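Side-chain contacts in NADH oxidoreductase (Mesorhizobium loti, PDB 3PI7), which probably binds NADPH and acts as an NAD(P)H-dependent oxidoreductase, perhaps on quinones: residues A[71-76]-A[83-88]; A[58-63]-A[142-147]. All coordinates share one frame; numbering follows the deposited sequence. Where two conformers were deposited one is given.

Contact 1: A[71-76]-A[83-88]; sequences GQYGQP and AGFEGV. With GOL (glycerol), chain B.
Phe85 meets Tyr73 and Gln75 with the far end of its ring. Its CZ lies 3.9 Å from Tyr73 CD2, and the two rings meet obliquely, planes 43° apart and centroids 5.4 Å apart. Gln75 and Phe85 approach each other from opposite directions: with CG anti to the backbone N (chi1 -176°) and the chain extended beyond it, the Gln75 amide comes up to Phe85 CE1, which is 3.6 Å from Gln75 OE1. Gln75 NE2 sits at the ring edge, in plane. Gln75 NE2 gives glycerol O3 a weak hydrogen bond (3.3 Å, 124° at the hydrogen) and Gly113 O another; the glycerol, probably from the crystallisation liquor, also donates from O2 to Gly84 O at 3.0 Å. Were an alanine here instead of Phe85, Tyr73 CD2 would probably lose its apolar partner on this side, though Gln75 keeps its bond to Gly113 O. Further out, Asp65 OD1 accepts a hydrogen bond from Phe85 N, Phe68 of helix 63-69 meets the Phe85 ring, and Phe280 of the second subunit packs edge-to-face with Tyr73. The contact thus joins the loop after helix 63-69 to the approach to strand 86-94, within the family's GroES-like domain.

Contact 2: A[58-63]-A[142-147]; sequences LASINP and DGAAMI
Ser60 reaches across to the backbone of Ala144, donating from OG to Ala144 O at 2.6 Å. The angle at the carbonyl oxygen is 112° and the hydroxyl stands 56° out of the carbonyl plane, so this short bond comes from above the carbonyl and does not follow a lone pair. With OG anti to its own carbonyl carbon, beside the backbone N (chi1 -68°), Ser60 OG also comes within 3.4 Å of Ala145 CB. Ser60 OG has a weak hydrogen bond with Glu86 OE2 as well, and Lys344 touches Ser60 and Ala145.

The close-packed part continues at Ala144, which has the largest share of the buried surface. Its methyl CB faces strand 58-60 and lies 3.8 Å from both Leu58 CB and Leu58 O, a methyl against the strand's backbone and the root of the leucine. The looser part lies toward Asn62, whose OD1 stays 6.0 Å from Ala145 CB and whose side chain is instead hydrogen-bonded to Glu86 and Lys344. This flank is not a solvent face, because Asn62 is buried and Val148 and Asn149 of helix 148-163 pack on it. Gly143 to Met146 form a type I beta turn, its Met146 N to Gly143 O bond weak at 3.4 Å. Together these features describe a serine side chain donating to a backbone carbonyl inside a type I turn, joining strand 58-60 of the GroES-like domain's sheet to the turn that precedes helix 148-163.

Overall arrangement
After strands 10-16, 37-43 and 51-56 the chain forms strand 58-60, then passes through helix 63-69 into the loop 71-76. Contact 1 closes a short loop of six intervening residues and leads into strand 86-94. Contact 2 is completed much later, when the chain returns at 142-147, so contact 1 is nested inside the larger loop that contact 2 closes. The two centres are 12 Å apart and share one sheet, in which strands 58-60 and 86-94 are antiparallel neighbours: Val88 N lies 2.9 Å from Leu58 O. Glu86 bridges them too, with its CG packed on Ala144 O.

Contact 1: A[71-76]-A[83-88]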
loop_
_atom_site.group_PDB
_atom_site.type_symbol
_atom_site.label_atom_id
_atom_site.label_comp_id
_atom_site.label_asym_id
_atom_site.label_seq_id
_atom_site.Cartn_x
_atom_site.Cartn_y
_atom_site.Cartn_z
ATOM N N GLY A 71 3.642 -8.550 23.885
ATOM C CA GLY A 71 4.137 -9.452 22.835
ATOM C C GLY A 71 3.508 -9.171 21.471
ATOM O O GLY A 71 3.430 -10.054 20.616
ATOM N N GLN A 72 3.042 -7.938 21.284
ATOM C CA GLN A 72 2.310 -7.446 20.121
ATOM C C GLN A 72 3.098 -6.414 19.300
ATOM O O GLN A 72 2.528 -5.728 18.443
ATOM C CB GLN A 72 0.983 -6.847 20.590
ATOM C CG GLN A 72 0.062 -7.957 21.108
ATOM C CD GLN A 72 -1.167 -7.500 21.841
ATOM O OE1 GLN A 72 -1.777 -8.266 22.567
ATOM N NE2 GLN A 72 -1.546 -6.256 21.706
ATOM N N TYR A 73 4.397 -6.297 19.558
ATOM C CA TYR A 73 5.243 -5.354 18.843
ATOM C C TYR A 73 6.113 -6.101 17.811
ATOM O O TYR A 73 6.068 -7.319 17.741
ATOM C CB TYR A 73 6.107 -4.571 19.860
ATOM C CG TYR A 73 6.795 -3.361 19.270
ATOM C CD1 TYR A 73 6.058 -2.274 18.806
ATOM C CD2 TYR A 73 8.184 -3.258 19.271
ATOM C CE1 TYR A 73 6.686 -1.149 18.280
ATOM C CE2 TYR A 73 8.824 -2.139 18.733
ATOM C CZ TYR A 73 8.067 -1.078 18.257
ATOM O OH TYR A 73 8.671 0.030 17.716
ATOM N N GLY A 74 6.855 -5.376 16.993
ATOM C CA GLY A 74 7.713 -5.978 15.982
ATOM C C GLY A 74 9.077 -6.376 16.491
ATOM O O GLY A 74 10.016 -6.494 15.707
ATOM N N GLN A 75 9.185 -6.626 17.800
ATOM C CA GLN A 75 10.421 -7.048 18.450
ATOM C C GLN A 75 10.042 -8.057 19.516
ATOM O O GLN A 75 9.072 -7.815 20.222
ATOM C CB GLN A 75 11.092 -5.807 19.066
ATOM C CG GLN A 75 12.443 -6.053 19.694
ATOM C CD GLN A 75 12.967 -4.770 20.282
ATOM O OE1 GLN A 75 12.778 -3.686 19.727
ATOM N NE2 GLN A 75 13.640 -4.867 21.408
ATOM N N PRO A 76 10.695 -9.229 19.611
ATOM C CA PRO A 76 10.258 -10.199 20.608
ATOM C C PRO A 76 10.730 -9.849 22.026
ATOM O O PRO A 76 11.757 -9.208 22.230
ATOM C CB PRO A 76 10.895 -11.501 20.123
ATOM C CG PRO A 76 12.170 -11.058 19.475
ATOM C CD PRO A 76 11.860 -9.714 18.855
ATOM N N ALA A 83 11.691 -4.183 30.620
ATOM C CA ALA A 83 11.082 -3.557 29.442
ATOM C C ALA A 83 11.436 -2.035 29.456
ATOM O O ALA A 83 12.121 -1.586 30.364
ATOM C CB ALA A 83 9.573 -3.775 29.491
ATOM N N GLY A 84 10.954 -1.286 28.462
ATOM C CA GLY A 84 11.162 0.152 28.376
ATOM C C GLY A 84 12.119 0.491 27.266
ATOM O O GLY A 84 13.281 0.061 27.262
ATOM N N PHE A 85 11.644 1.251 26.313
ATOM C CA PHE A 85 12.483 1.547 25.158
ATOM C C PHE A 85 13.294 2.813 25.298
ATOM O O PHE A 85 14.292 2.922 24.594
ATOM C CB PHE A 85 11.635 1.639 23.887
ATOM C CG PHE A 85 11.183 0.297 23.362
ATOM C CD1 PHE A 85 12.095 -0.735 23.162
ATOM C CD2 PHE A 85 9.850 0.077 23.029
ATOM C CE1 PHE A 85 11.665 -1.990 22.716
ATOM C CE2 PHE A 85 9.433 -1.159 22.530
ATOM C CZ PHE A 85 10.339 -2.189 22.394
ATOM N N GLU A 86 12.858 3.806 26.076
ATOM C CA GLU A 86 13.623 5.039 26.152
ATOM C C GLU A 86 13.632 5.672 27.534
ATOM O O GLU A 86 12.751 5.446 28.352
ATOM C CB GLU A 86 13.162 6.101 25.110
ATOM C CG GLU A 86 11.929 6.919 25.435
ATOM C CD GLU A 86 11.465 7.977 24.439
ATOM O OE1 GLU A 86 12.301 8.671 23.803
ATOM O OE2 GLU A 86 10.230 8.136 24.334
ATOM N N GLY A 87 14.584 6.567 27.725
ATOM C CA GLY A 87 14.633 7.336 28.950
ATOM C C GLY A 87 15.751 8.336 28.932
ATOM O O GLY A 87 16.341 8.643 27.876
ATOM N N VAL A 88 16.055 8.819 30.118
ATOM C CA VAL A 88 17.155 9.739 30.309
ATOM C C VAL A 88 17.933 9.236 31.513
ATOM O O VAL A 88 17.364 8.746 32.507
ATOM C CB VAL A 88 16.685 11.211 30.466
ATOM C CG1 VAL A 88 15.836 11.381 31.723
ATOM C CG2 VAL A 88 17.866 12.194 30.471
HETATM C C1 GOL B . 13.832 -5.030 25.796
HETATM O O1 GOL B . 13.343 -5.344 27.055
HETATM C C2 GOL B . 13.824 -3.539 25.495
HETATM O O2 GOL B . 13.202 -2.844 26.575
HETATM C C3 GOL B . 15.270 -3.275 25.196
HETATM O O3 GOL B . 15.580 -4.057 23.971
#

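Contact 2: A[58-63]-A[142-147]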
loop_
_atom_site.group_PDB
_atom_site.type_symbol
_atom_site.label_atom_id
_atom_site.label_comp_id
_atom_site.label_asym_id
_atom_site.label_seq_id
_atom_site.Cartn_x
_atom_site.Cartn_y
_atom_site.Cartn_z
ATOM N N LEU A 58 14.750 8.923 34.484
ATOM C CA LEU A 58 13.332 8.889 34.128
ATOM C C LEU A 58 13.164 8.039 32.896
ATOM O O LEU A 58 14.002 8.112 32.001
ATOM C CB LEU A 58 12.789 10.316 33.849
ATOM C CG LEU A 58 12.667 11.328 34.998
ATOM C CD1 LEU A 58 12.464 12.737 34.463
ATOM C CD2 LEU A 58 11.510 10.986 35.936
ATOM N N ALA A 59 12.100 7.252 32.829
ATOM C CA ALA A 59 11.862 6.453 31.633
ATOM C C ALA A 59 10.484 6.810 31.093
ATOM O O ALA A 59 9.575 7.052 31.871
ATOM C CB ALA A 59 11.960 4.958 31.957
ATOM N N SER A 60 10.350 6.921 29.783
ATOM C CA SER A 60 9.054 7.195 29.162
ATOM C C SER A 60 8.242 5.937 29.049
ATOM O O SER A 60 8.787 4.826 29.048
ATOM C CB SER A 60 9.224 7.750 27.749
ATOM O OG SER A 60 9.786 9.040 27.672
ATOM N N ILE A 61 6.940 6.106 28.864
ATOM C CA ILE A 61 6.020 5.026 28.519
ATOM C C ILE A 61 5.377 5.437 27.208
ATOM O O ILE A 61 4.675 6.458 27.163
ATOM C CB ILE A 61 4.968 4.659 29.582
ATOM C CG1 ILE A 61 5.620 4.388 30.949
ATOM C CG2 ILE A 61 4.130 3.440 29.093
ATOM C CD1 ILE A 61 4.608 4.447 32.077
ATOM N N ASN A 62 5.644 4.687 26.144
ATOM C CA ASN A 62 5.086 4.974 24.819
ATOM C C ASN A 62 4.154 3.872 24.361
ATOM O O ASN A 62 4.319 2.742 24.815
ATOM C CB ASN A 62 6.220 5.102 23.795
ATOM C CG ASN A 62 7.093 6.303 24.027
ATOM O OD1 ASN A 62 6.626 7.444 24.040
ATOM N ND2 ASN A 62 8.360 6.058 24.295
ATOM N N PRO A 63 3.263 4.102 23.365
ATOM C CA PRO A 63 2.414 2.992 22.876
ATOM C C PRO A 63 3.255 1.782 22.452
ATOM O O PRO A 63 2.847 0.653 22.711
ATOM C CB PRO A 63 1.674 3.626 21.697
ATOM C CG PRO A 63 1.531 5.047 22.107
ATOM C CD PRO A 63 2.904 5.366 22.691
ATOM N N ASP A 142 12.905 16.714 29.546
ATOM C CA ASP A 142 12.863 16.838 28.082
ATOM C C ASP A 142 13.652 15.644 27.481
ATOM O O ASP A 142 13.216 15.021 26.498
ATOM C CB ASP A 142 13.404 18.209 27.650
ATOM C CG ASP A 142 12.445 19.342 27.999
ATOM O OD1 ASP A 142 11.204 19.115 27.935
ATOM O OD2 ASP A 142 12.931 20.449 28.366
ATOM N N GLY A 143 14.730 15.272 28.174
ATOM C CA GLY A 143 15.572 14.147 27.792
ATOM C C GLY A 143 14.888 12.794 27.789
ATOM O O GLY A 143 15.228 11.969 26.949
ATOM N N ALA A 144 13.946 12.522 28.711
ATOM C CA ALA A 144 13.350 11.198 28.814
ATOM C C ALA A 144 12.449 10.849 27.654
ATOM O O ALA A 144 12.247 9.678 27.402
ATOM C CB ALA A 144 12.583 11.036 30.123
ATOM N N ALA A 145 11.935 11.852 26.939
ATOM C CA ALA A 145 11.053 11.632 25.804
ATOM C C ALA A 145 11.581 12.347 24.537
ATOM O O ALA A 145 10.809 12.641 23.636
ATOM C CB ALA A 145 9.665 12.127 26.155
HETATM N N MSE A 146 12.906 12.575 24.484
HETATM C CA MSE A 146 13.540 13.305 23.381
HETATM C C MSE A 146 13.701 12.453 22.114
HETATM O O MSE A 146 13.832 13.029 21.032
HETATM C CB MSE A 146 14.914 13.881 23.824
HETATM C CG MSE A 146 15.621 14.733 22.752
HETATM SE SE MSE A 146 17.387 15.351 23.264
HETATM C CE MSE A 146 16.783 16.771 24.484
ATOM N N ILE A 147 13.705 11.139 22.206
ATOM C CA ILE A 147 13.950 10.343 21.005
ATOM C C ILE A 147 12.737 9.869 20.239
ATOM O O ILE A 147 12.636 10.224 19.074
ATOM C CB ILE A 147 14.883 9.137 21.351
ATOM C CG1 ILE A 147 16.268 9.648 21.804
ATOM C CG2 ILE A 147 15.009 8.118 20.175
ATOM C CD1 ILE A 147 17.128 8.563 22.422
#